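Local structure of tyrosinase (Aspergillus oryzae, 6JU8) at residues Y7-P13 and L113-Y119. The protein holds a dinuclear copper centre and probably uses it to oxidise L-tyrosine and L-dopa to L-dopaquinone with molecular oxygen, a step in melanin biosynthesis. The protein carries 1 engineered substitution. Sequence-based numbering, arbitrary orientation.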
loop_
_atom_site.group_PDB
_atom_site.type_symbol
_atom_site.label_atom_id
_atom_site.label_comp_id
_atom_site.label_asym_id
_atom_site.label_seq_id
_atom_site.Cartn_x
_atom_site.Cartn_y
_atom_site.Cartn_z
ATOM N N TYR A 7 -12.330 31.382 -15.759
ATOM C CA TYR A 7 -11.372 30.517 -16.419
ATOM C C TYR A 7 -12.017 29.918 -17.661
ATOM O O TYR A 7 -12.927 29.096 -17.563
ATOM C CB TYR A 7 -10.896 29.418 -15.477
ATOM C CG TYR A 7 -9.798 28.592 -16.110
ATOM C CD1 TYR A 7 -8.478 29.023 -16.054
ATOM C CD2 TYR A 7 -10.089 27.408 -16.769
ATOM C CE1 TYR A 7 -7.473 28.268 -16.644
ATOM C CE2 TYR A 7 -9.091 26.655 -17.347
ATOM C CZ TYR A 7 -7.786 27.079 -17.282
ATOM O OH TYR A 7 -6.809 26.305 -17.869
ATOM N N LEU A 8 -11.597 30.367 -18.830
ATOM C CA LEU A 8 -12.288 29.967 -20.057
ATOM C C LEU A 8 -11.737 28.649 -20.579
ATOM O O LEU A 8 -10.557 28.559 -20.909
ATOM C CB LEU A 8 -12.089 31.089 -21.084
ATOM C CG LEU A 8 -12.639 32.441 -20.638
ATOM C CD1 LEU A 8 -12.373 33.503 -21.688
ATOM C CD2 LEU A 8 -14.141 32.349 -20.363
ATOM N N ILE A 9 -12.580 27.626 -20.590
ATOM C CA ILE A 9 -12.154 26.284 -20.985
ATOM C C ILE A 9 -12.282 26.140 -22.494
ATOM O O ILE A 9 -13.322 26.423 -23.085
ATOM C CB ILE A 9 -12.967 25.211 -20.244
ATOM C CG1 ILE A 9 -12.741 25.341 -18.723
ATOM C CG2 ILE A 9 -12.663 23.807 -20.730
ATOM C CD1 ILE A 9 -13.892 24.796 -17.899
ATOM N N THR A 10 -11.192 25.708 -23.121
ATOM C CA THR A 10 -11.074 25.608 -24.561
ATOM C C THR A 10 -10.556 24.242 -24.987
ATOM O O THR A 10 -10.650 23.891 -26.157
ATOM C CB THR A 10 -10.047 26.632 -25.095
ATOM O OG1 THR A 10 -8.807 26.442 -24.399
ATOM C CG2 THR A 10 -10.516 28.044 -24.784
ATOM N N GLY A 11 -9.962 23.492 -24.066
ATOM C CA GLY A 11 -9.096 22.406 -24.501
ATOM C C GLY A 11 -7.730 22.968 -24.852
ATOM O O GLY A 11 -7.538 24.205 -24.869
ATOM N N ILE A 12 -6.750 22.102 -25.066
ATOM C CA ILE A 12 -5.404 22.609 -25.411
ATOM C C ILE A 12 -5.468 23.352 -26.739
ATOM O O ILE A 12 -6.124 22.898 -27.698
ATOM C CB ILE A 12 -4.421 21.429 -25.450
ATOM C CG1 ILE A 12 -4.211 20.881 -24.031
ATOM C CG2 ILE A 12 -3.103 21.817 -26.111
ATOM C CD1 ILE A 12 -3.476 19.576 -23.947
ATOM N N PRO A 13 -4.904 24.554 -26.829
ATOM C CA PRO A 13 -5.040 25.381 -28.041
ATOM C C PRO A 13 -4.514 24.643 -29.266
ATOM O O PRO A 13 -3.587 23.834 -29.235
ATOM C CB PRO A 13 -4.195 26.628 -27.754
ATOM C CG PRO A 13 -4.175 26.700 -26.254
ATOM C CD PRO A 13 -4.171 25.274 -25.772
ATOM N N LEU A 113 -11.047 20.348 -18.697
ATOM C CA LEU A 113 -10.506 21.366 -17.796
ATOM C C LEU A 113 -9.195 20.878 -17.179
ATOM O O LEU A 113 -8.203 21.601 -17.138
ATOM C CB LEU A 113 -11.533 21.692 -16.704
ATOM C CG LEU A 113 -11.065 22.450 -15.475
ATOM C CD1 LEU A 113 -10.530 23.839 -15.833
ATOM C CD2 LEU A 113 -12.174 22.580 -14.433
ATOM N N TYR A 114 -9.201 19.654 -16.652
ATOM C CA TYR A 114 -8.014 19.100 -15.987
ATOM C C TYR A 114 -6.848 19.029 -16.972
ATOM O O TYR A 114 -5.736 19.441 -16.654
ATOM C CB TYR A 114 -8.342 17.718 -15.488
ATOM C CG TYR A 114 -7.371 16.970 -14.618
ATOM C CD1 TYR A 114 -7.012 17.408 -13.356
ATOM C CD2 TYR A 114 -6.845 15.754 -15.063
ATOM C CE1 TYR A 114 -6.133 16.701 -12.548
ATOM C CE2 TYR A 114 -5.989 15.030 -14.258
ATOM C CZ TYR A 114 -5.632 15.503 -13.013
ATOM O OH TYR A 114 -4.795 14.756 -12.226
ATOM N N GLU A 115 -7.142 18.487 -18.151
ATOM C CA GLU A 115 -6.118 18.388 -19.196
ATOM C C GLU A 115 -5.536 19.750 -19.558
ATOM O O GLU A 115 -4.313 19.885 -19.746
ATOM C CB GLU A 115 -6.738 17.733 -20.429
ATOM C CG GLU A 115 -5.833 17.578 -21.636
ATOM C CD GLU A 115 -6.582 16.885 -22.762
ATOM O OE1 GLU A 115 -6.276 15.723 -23.059
ATOM O OE2 GLU A 115 -7.520 17.509 -23.318
ATOM N N GLN A 116 -6.416 20.759 -19.658
ATOM C CA GLN A 116 -5.949 22.079 -20.066
ATOM C C GLN A 116 -5.069 22.687 -18.983
ATOM O O GLN A 116 -4.049 23.304 -19.272
ATOM C CB GLN A 116 -7.157 22.984 -20.341
ATOM C CG GLN A 116 -6.763 24.385 -20.832
ATOM C CD GLN A 116 -7.978 25.251 -21.098
ATOM O OE1 GLN A 116 -9.006 24.767 -21.560
ATOM N NE2 GLN A 116 -7.891 26.536 -20.789
ATOM N N VAL A 117 -5.494 22.576 -17.727
ATOM C CA VAL A 117 -4.709 23.115 -16.611
ATOM C C VAL A 117 -3.338 22.465 -16.558
ATOM O O VAL A 117 -2.312 23.123 -16.334
ATOM C CB VAL A 117 -5.463 22.936 -15.280
ATOM C CG1 VAL A 117 -4.567 23.245 -14.092
ATOM C CG2 VAL A 117 -6.708 23.834 -15.298
ATOM N N ILE A 118 -3.305 21.138 -16.741
ATOM C CA ILE A 118 -2.020 20.443 -16.796
ATOM C C ILE A 118 -1.119 20.932 -17.916
ATOM O O ILE A 118 0.066 21.238 -17.671
ATOM C CB ILE A 118 -2.248 18.916 -16.891
ATOM C CG1 ILE A 118 -2.876 18.370 -15.605
ATOM C CG2 ILE A 118 -0.916 18.224 -17.207
ATOM C CD1 ILE A 118 -3.446 16.972 -15.780
ATOM N N TYR A 119 -1.646 21.057 -19.125
ATOM C CA TYR A 119 -0.892 21.573 -20.257
ATOM C C TYR A 119 -0.335 22.955 -19.949
ATOM O O TYR A 119 0.824 23.238 -20.216
ATOM C CB TYR A 119 -1.808 21.638 -21.482
ATOM C CG TYR A 119 -1.240 22.390 -22.668
ATOM C CD1 TYR A 119 -0.338 21.783 -23.540
ATOM C CD2 TYR A 119 -1.636 23.710 -22.934
ATOM C CE1 TYR A 119 0.174 22.478 -24.650
ATOM C CE2 TYR A 119 -1.130 24.385 -24.025
ATOM C CZ TYR A 119 -0.228 23.776 -24.870
ATOM O OH TYR A 119 0.250 24.479 -25.953
HETATM O O HOH W 1 -7.242 19.264 -25.610
HETATM O O HOH W 2 -1.048 23.573 -28.537
#
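Two backbone N-H groups converge on the side-chain oxygen OE1 of Gln116: Thr10 N reaches it at 2.8 Å in an almost straight bond, and Gly11 N at 3.0 Å in a more bent one, from above the carbonyl plane. The glutamine gets there because its chain runs extended from the helix, CG anti to the backbone N (chi1 -178°). Its NE2 adds a weak bond to Leu8 O at 3.3 Å and is also hydrogen-bonded to Glu120, one turn further along the helix. A primary amide suits this place, since it can accept from and donate to the same backbone. Gly11 adopts a positive phi (81°), at which a CB would press on the preceding carbonyl oxygen; the Thr10 hydroxyl donates to Gly11 O in the carbonyl plane, on a lone pair.

Apolar packing continues along the helix from the amide. Toward the start of the segment, the Tyr7 ring crosses Leu113, CE2 lying 3.5 Å from its CD1, and meets Val117 CG2, while the Tyr7 hydroxyl is hydrogen-bonded to Glu120; Ile9 packs on the same leucine methyl. Further on, Ile12 sets CG2 over the centre of the Tyr119 ring, a CH-pi contact 3.6 Å from the centroid, and rests CG1 on the tyrosine's CB. The branched isoleucine thus engages both ring and stem, with Pro13 CD near ring atom CE2. One water links Ile12 N to Glu115 OE2, while Glu115 OE1 forms a salt bridge with Arg23 and accepts a hydrogen bond from Leu147 N; another joins Pro13 O to Tyr119 OH.

Helix 103-129 carries the copper ligand His107 on an earlier turn, and the side chains of Leu113 and His107 are about 10 Å apart. The contact ties the N-terminal segment to a helix of the dicopper core, with a buried glutamine amide meeting the backbone polarity of an irregular chain amid hydrophobic packing.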